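Local coordinates for protein sulfur oxygenase/reductase (Halothiobacillus neapolitanus, PDB 6QPA) that probably oxidises and disproportionates elemental sulfur as an iron-dependent sulfur oxygenase/reductase built into a 24-subunit assembly, at residues F42-H54 with Y295-R309. Numbering follows the deposited sequence. Where two conformers were deposited one is given.
Sequences FLGFEQLLQTGIH and YYMFFSPMMEQGLWR
Phe-45 and Gln-305 form an antiparallel hydrogen-bonded pair in the ladder joining strands 42-53 and 290-305, within the curled sheet of a dimeric alpha-beta barrel-clan fold, here closed within one chain. The Phe-45 side chain lies about 10 Å from the bound iron, so the ladder runs near the metal site. Gln-305 N sits over the centre of the Phe-45 ring, whose CE2 approaches Gln-305 CB at 3.5 Å; ring and amide planes stand nearly perpendicular. Bent at chi2 (72°), Gln-305 accepts at OE1 from Leu-307 N (3.0 Å) and donates from NE2 to Asp-275 of a second subunit. A leucine there would probably leave Leu-307 N without this acceptor and Asp-275 of the second subunit without the NE2 donor. On the other face, Glu-46 bends at chi2 (-83°), setting OE2 at the indole edge of Trp-308, where NE1 donates a weak bond, and in the guanidinium plane of Arg-309, a salt bridge of 3.6 Å to NE; Arg-309 NH2 also pairs with Glu-258. Glu-46 OE1 lies 2.6 Å from Glu-304 OE2, close enough that one acid probably carries a proton; Glu-304 also salt-bridges Arg-158 and accepts from Ser-156 N. Thr-51 and Gly-52 both face Phe-298 in a classic beta bulge. Gln-50 OE1 accepts from Gly-75 N, and Gly-52 O is gripped from opposite faces of its plane by Phe-298 N at 2.8 Å and Gln-50 NE2 at 3.1 Å.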
loop_
_atom_site.group_PDB
_atom_site.type_symbol
_atom_site.label_atom_id
_atom_site.label_comp_id
_atom_site.label_asym_id
_atom_site.label_seq_id
_atom_site.Cartn_x
_atom_site.Cartn_y
_atom_site.Cartn_z
ATOM N N PHE A 42 58.904 -16.365 25.553
ATOM C CA PHE A 42 57.863 -16.163 24.551
ATOM C C PHE A 42 58.394 -15.350 23.380
ATOM O O PHE A 42 58.930 -14.255 23.567
ATOM C CB PHE A 42 56.667 -15.449 25.163
ATOM C CG PHE A 42 55.599 -15.085 24.158
ATOM C CD1 PHE A 42 54.827 -16.067 23.554
ATOM C CD2 PHE A 42 55.373 -13.755 23.814
ATOM C CE1 PHE A 42 53.841 -15.739 22.635
ATOM C CE2 PHE A 42 54.390 -13.413 22.885
ATOM C CZ PHE A 42 53.619 -14.410 22.294
ATOM N N LEU A 43 58.236 -15.884 22.168
ATOM C CA LEU A 43 58.843 -15.298 20.981
ATOM C C LEU A 43 57.854 -14.692 19.988
ATOM O O LEU A 43 58.265 -13.860 19.170
ATOM C CB LEU A 43 59.683 -16.354 20.256
ATOM C CG LEU A 43 60.740 -17.056 21.099
ATOM C CD1 LEU A 43 61.444 -18.156 20.277
ATOM C CD2 LEU A 43 61.736 -16.037 21.628
ATOM N N GLY A 44 56.582 -15.050 20.051
ATOM C CA GLY A 44 55.614 -14.493 19.130
ATOM C C GLY A 44 54.401 -15.390 19.002
ATOM O O GLY A 44 54.292 -16.427 19.659
ATOM N N PHE A 45 53.463 -14.940 18.166
ATOM C CA PHE A 45 52.212 -15.666 18.027
ATOM C C PHE A 45 51.571 -15.389 16.670
ATOM O O PHE A 45 51.919 -14.429 15.973
ATOM C CB PHE A 45 51.241 -15.340 19.179
ATOM C CG PHE A 45 50.646 -13.966 19.121
ATOM C CD1 PHE A 45 49.492 -13.715 18.376
ATOM C CD2 PHE A 45 51.223 -12.919 19.831
ATOM C CE1 PHE A 45 48.931 -12.429 18.316
ATOM C CE2 PHE A 45 50.657 -11.618 19.792
ATOM C CZ PHE A 45 49.517 -11.379 19.028
ATOM N N GLU A 46 50.636 -16.269 16.303
ATOM C CA GLU A 46 49.817 -16.147 15.099
ATOM C C GLU A 46 48.399 -16.507 15.492
ATOM O O GLU A 46 48.174 -17.600 16.010
ATOM C CB GLU A 46 50.284 -17.092 13.981
ATOM C CG GLU A 46 51.736 -16.990 13.620
ATOM C CD GLU A 46 52.005 -15.862 12.651
ATOM O OE1 GLU A 46 51.029 -15.268 12.174
ATOM O OE2 GLU A 46 53.185 -15.568 12.373
ATOM N N GLN A 47 47.458 -15.593 15.298
ATOM C CA GLN A 47 46.047 -15.890 15.509
ATOM C C GLN A 47 45.411 -16.145 14.144
ATOM O O GLN A 47 45.297 -15.233 13.313
ATOM C CB GLN A 47 45.338 -14.768 16.268
ATOM C CG GLN A 47 43.924 -15.164 16.733
ATOM C CD GLN A 47 43.155 -14.023 17.383
ATOM O OE1 GLN A 47 43.076 -12.921 16.837
ATOM N NE2 GLN A 47 42.573 -14.288 18.551
ATOM N N LEU A 48 45.030 -17.396 13.895
ATOM C CA LEU A 48 44.530 -17.811 12.593
ATOM C C LEU A 48 43.057 -18.176 12.714
ATOM O O LEU A 48 42.688 -19.009 13.547
ATOM C CB LEU A 48 45.330 -18.999 12.074
ATOM C CG LEU A 48 46.846 -18.856 11.966
ATOM C CD1 LEU A 48 47.463 -20.176 11.494
ATOM C CD2 LEU A 48 47.197 -17.750 10.980
ATOM N N LEU A 49 42.221 -17.557 11.888
ATOM C CA LEU A 49 40.799 -17.862 11.831
ATOM C C LEU A 49 40.497 -18.576 10.519
ATOM O O LEU A 49 40.872 -18.093 9.448
ATOM C CB LEU A 49 39.953 -16.584 11.962
ATOM C CG LEU A 49 38.447 -16.848 12.038
ATOM C CD1 LEU A 49 38.133 -17.668 13.292
ATOM C CD2 LEU A 49 37.651 -15.537 12.036
ATOM N N GLN A 50 39.837 -19.727 10.587
ATOM C CA GLN A 50 39.578 -20.469 9.354
ATOM C C GLN A 50 38.583 -19.729 8.467
ATOM O O GLN A 50 37.587 -19.185 8.950
ATOM C CB GLN A 50 39.053 -21.870 9.650
ATOM C CG GLN A 50 38.778 -22.670 8.394
ATOM C CD GLN A 50 38.279 -24.059 8.721
ATOM O OE1 GLN A 50 37.862 -24.332 9.844
ATOM N NE2 GLN A 50 38.317 -24.937 7.747
ATOM N N THR A 51 38.881 -19.686 7.160
ATOM C CA THR A 51 38.004 -19.102 6.157
ATOM C C THR A 51 37.443 -20.119 5.178
ATOM O O THR A 51 36.464 -19.814 4.491
ATOM C CB THR A 51 38.760 -18.039 5.345
ATOM O OG1 THR A 51 39.944 -18.630 4.789
ATOM C CG2 THR A 51 39.135 -16.863 6.228
ATOM N N GLY A 52 38.019 -21.315 5.110
ATOM C CA GLY A 52 37.534 -22.319 4.180
ATOM C C GLY A 52 38.494 -23.496 4.116
ATOM O O GLY A 52 39.286 -23.719 5.036
ATOM N N ILE A 53 38.404 -24.248 3.016
ATOM C CA ILE A 53 39.263 -25.407 2.779
ATOM C C ILE A 53 39.638 -25.439 1.305
ATOM O O ILE A 53 39.103 -24.690 0.481
ATOM C CB ILE A 53 38.594 -26.750 3.146
ATOM C CG1 ILE A 53 37.456 -27.046 2.147
ATOM C CG2 ILE A 53 38.137 -26.798 4.603
ATOM C CD1 ILE A 53 36.939 -28.486 2.189
ATOM N N HIS A 54 40.578 -26.323 0.976
ATOM C CA HIS A 54 40.822 -26.649 -0.418
ATOM C C HIS A 54 39.955 -27.843 -0.808
ATOM O O HIS A 54 40.125 -28.923 -0.243
ATOM C CB HIS A 54 42.285 -26.965 -0.678
ATOM C CG HIS A 54 42.659 -26.837 -2.127
ATOM N ND1 HIS A 54 42.100 -27.625 -3.110
ATOM C CD2 HIS A 54 43.496 -25.979 -2.763
ATOM C CE1 HIS A 54 42.588 -27.268 -4.287
ATOM N NE2 HIS A 54 43.436 -26.270 -4.105
ATOM N N TYR A 295 44.937 -32.805 3.873
ATOM C CA TYR A 295 43.739 -31.990 4.020
ATOM C C TYR A 295 44.185 -30.561 4.311
ATOM O O TYR A 295 44.937 -30.323 5.262
ATOM C CB TYR A 295 42.842 -32.520 5.145
ATOM C CG TYR A 295 41.495 -31.805 5.262
ATOM C CD1 TYR A 295 40.460 -32.084 4.379
ATOM C CD2 TYR A 295 41.260 -30.871 6.274
ATOM C CE1 TYR A 295 39.219 -31.448 4.492
ATOM C CE2 TYR A 295 40.038 -30.241 6.398
ATOM C CZ TYR A 295 39.022 -30.521 5.503
ATOM O OH TYR A 295 37.813 -29.886 5.645
ATOM N N TYR A 296 43.748 -29.616 3.487
ATOM C CA TYR A 296 44.211 -28.238 3.573
ATOM C C TYR A 296 43.083 -27.341 4.071
ATOM O O TYR A 296 42.046 -27.228 3.409
ATOM C CB TYR A 296 44.716 -27.773 2.209
ATOM C CG TYR A 296 46.132 -28.258 1.936
ATOM C CD1 TYR A 296 47.215 -27.551 2.416
ATOM C CD2 TYR A 296 46.378 -29.427 1.239
ATOM C CE1 TYR A 296 48.500 -27.949 2.201
ATOM C CE2 TYR A 296 47.687 -29.855 1.018
ATOM C CZ TYR A 296 48.743 -29.104 1.513
ATOM O OH TYR A 296 50.064 -29.470 1.337
ATOM N N MET A 297 43.287 -26.711 5.231
ATOM C CA MET A 297 42.388 -25.680 5.742
ATOM C C MET A 297 42.945 -24.292 5.423
ATOM O O MET A 297 44.150 -24.057 5.534
ATOM C CB MET A 297 42.186 -25.824 7.256
ATOM C CG MET A 297 41.568 -27.155 7.670
ATOM S SD MET A 297 41.714 -27.457 9.443
ATOM C CE MET A 297 40.648 -26.153 10.080
ATOM N N PHE A 298 42.059 -23.377 5.026
ATOM C CA PHE A 298 42.420 -21.995 4.730
ATOM C C PHE A 298 42.153 -21.115 5.951
ATOM O O PHE A 298 41.106 -21.235 6.584
ATOM C CB PHE A 298 41.614 -21.449 3.541
ATOM C CG PHE A 298 42.102 -21.906 2.189
ATOM C CD1 PHE A 298 42.573 -23.206 1.999
ATOM C CD2 PHE A 298 42.072 -21.030 1.094
ATOM C CE1 PHE A 298 43.003 -23.633 0.739
ATOM C CE2 PHE A 298 42.505 -21.440 -0.164
ATOM C CZ PHE A 298 42.965 -22.753 -0.346
ATOM N N PHE A 299 43.096 -20.218 6.253
ATOM C CA PHE A 299 43.000 -19.298 7.379
ATOM C C PHE A 299 43.369 -17.871 6.986
ATOM O O PHE A 299 44.200 -17.633 6.101
ATOM C CB PHE A 299 43.950 -19.663 8.506
ATOM C CG PHE A 299 43.682 -20.979 9.148
ATOM C CD1 PHE A 299 44.216 -22.141 8.610
ATOM C CD2 PHE A 299 42.947 -21.055 10.318
ATOM C CE1 PHE A 299 44.016 -23.360 9.217
ATOM C CE2 PHE A 299 42.737 -22.276 10.942
ATOM C CZ PHE A 299 43.273 -23.437 10.380
ATOM N N SER A 300 42.812 -16.922 7.735
ATOM C CA SER A 300 43.275 -15.557 7.700
ATOM C C SER A 300 44.013 -15.250 8.991
ATOM O O SER A 300 43.503 -15.564 10.071
ATOM C CB SER A 300 42.109 -14.592 7.530
ATOM O OG SER A 300 42.613 -13.283 7.630
ATOM N N PRO A 301 45.221 -14.708 8.935
ATOM C CA PRO A 301 45.887 -14.295 10.176
ATOM C C PRO A 301 45.256 -13.015 10.714
ATOM O O PRO A 301 45.360 -11.953 10.097
ATOM C CB PRO A 301 47.346 -14.085 9.741
ATOM C CG PRO A 301 47.255 -13.732 8.292
ATOM C CD PRO A 301 46.066 -14.494 7.748
ATOM N N MET A 302 44.546 -13.116 11.838
ATOM C CA MET A 302 43.861 -11.953 12.383
ATOM C C MET A 302 44.846 -10.999 13.040
ATOM O O MET A 302 44.809 -9.788 12.806
ATOM C CB MET A 302 42.805 -12.390 13.397
ATOM C CG MET A 302 41.576 -13.058 12.841
ATOM S SD MET A 302 41.132 -12.478 11.164
ATOM C CE MET A 302 40.135 -11.026 11.536
ATOM N N MET A 303 45.705 -11.524 13.908
ATOM C CA MET A 303 46.674 -10.739 14.655
ATOM C C MET A 303 47.969 -11.512 14.592
ATOM O O MET A 303 47.946 -12.742 14.569
ATOM C CB MET A 303 46.271 -10.530 16.129
ATOM C CG MET A 303 44.905 -9.894 16.331
ATOM S SD MET A 303 44.610 -9.397 18.044
ATOM C CE MET A 303 42.941 -10.023 18.302
ATOM N N GLU A 304 49.084 -10.803 14.505
ATOM C CA GLU A 304 50.378 -11.462 14.466
ATOM C C GLU A 304 51.367 -10.637 15.255
ATOM O O GLU A 304 51.346 -9.402 15.187
ATOM C CB GLU A 304 50.914 -11.609 13.047
ATOM C CG GLU A 304 49.949 -12.196 12.061
ATOM C CD GLU A 304 50.587 -12.323 10.695
ATOM O OE1 GLU A 304 50.353 -11.423 9.859
ATOM O OE2 GLU A 304 51.337 -13.305 10.482
ATOM N N GLN A 305 52.210 -11.311 16.022
ATOM C CA GLN A 305 53.442 -10.693 16.509
ATOM C C GLN A 305 54.532 -11.593 15.937
ATOM O O GLN A 305 54.774 -12.709 16.422
ATOM C CB GLN A 305 53.443 -10.492 18.037
ATOM C CG GLN A 305 54.473 -11.209 18.889
ATOM C CD GLN A 305 55.891 -10.683 18.784
ATOM O OE1 GLN A 305 56.411 -10.412 17.695
ATOM N NE2 GLN A 305 56.546 -10.582 19.934
ATOM N N GLY A 306 55.134 -11.125 14.838
ATOM C CA GLY A 306 55.925 -11.991 13.992
ATOM C C GLY A 306 57.424 -11.961 14.217
ATOM O O GLY A 306 58.163 -12.472 13.374
ATOM N N LEU A 307 57.906 -11.417 15.343
ATOM C CA LEU A 307 59.356 -11.342 15.515
ATOM C C LEU A 307 60.016 -12.712 15.643
ATOM O O LEU A 307 61.214 -12.840 15.378
ATOM C CB LEU A 307 59.723 -10.446 16.692
ATOM C CG LEU A 307 59.735 -9.005 16.152
ATOM C CD1 LEU A 307 58.461 -8.211 16.513
ATOM C CD2 LEU A 307 61.031 -8.257 16.479
ATOM N N TRP A 308 59.267 -13.740 16.026
ATOM C CA TRP A 308 59.828 -15.083 16.044
ATOM C C TRP A 308 60.344 -15.512 14.671
ATOM O O TRP A 308 61.268 -16.324 14.579
ATOM C CB TRP A 308 58.767 -16.049 16.538
ATOM C CG TRP A 308 57.591 -16.160 15.619
ATOM C CD1 TRP A 308 56.492 -15.355 15.584
ATOM C CD2 TRP A 308 57.403 -17.147 14.597
ATOM N NE1 TRP A 308 55.624 -15.790 14.604
ATOM C CE2 TRP A 308 56.160 -16.894 13.997
ATOM C CE3 TRP A 308 58.159 -18.236 14.154
ATOM C CZ2 TRP A 308 55.665 -17.677 12.958
ATOM C CZ3 TRP A 308 57.668 -19.011 13.130
ATOM C CH2 TRP A 308 56.430 -18.737 12.547
ATOM N N ARG A 309 59.747 -15.003 13.590
ATOM C CA ARG A 309 60.210 -15.387 12.262
ATOM C C ARG A 309 61.632 -14.934 12.008
ATOM O O ARG A 309 62.361 -15.592 11.260
ATOM C CB ARG A 309 59.323 -14.793 11.185
ATOM C CG ARG A 309 57.883 -15.147 11.286
ATOM C CD ARG A 309 57.092 -14.298 10.275
ATOM N NE ARG A 309 55.838 -14.970 10.089
ATOM C CZ ARG A 309 55.358 -15.419 8.943
ATOM N NH1 ARG A 309 55.985 -15.220 7.775
ATOM N NH2 ARG A 309 54.206 -16.063 8.991
HETATM O O HOH W 1 37.552 -27.992 8.196
HETATM O O HOH W 2 42.148 -16.173 3.978
HETATM O O HOH W 3 41.642 -30.116 1.703
#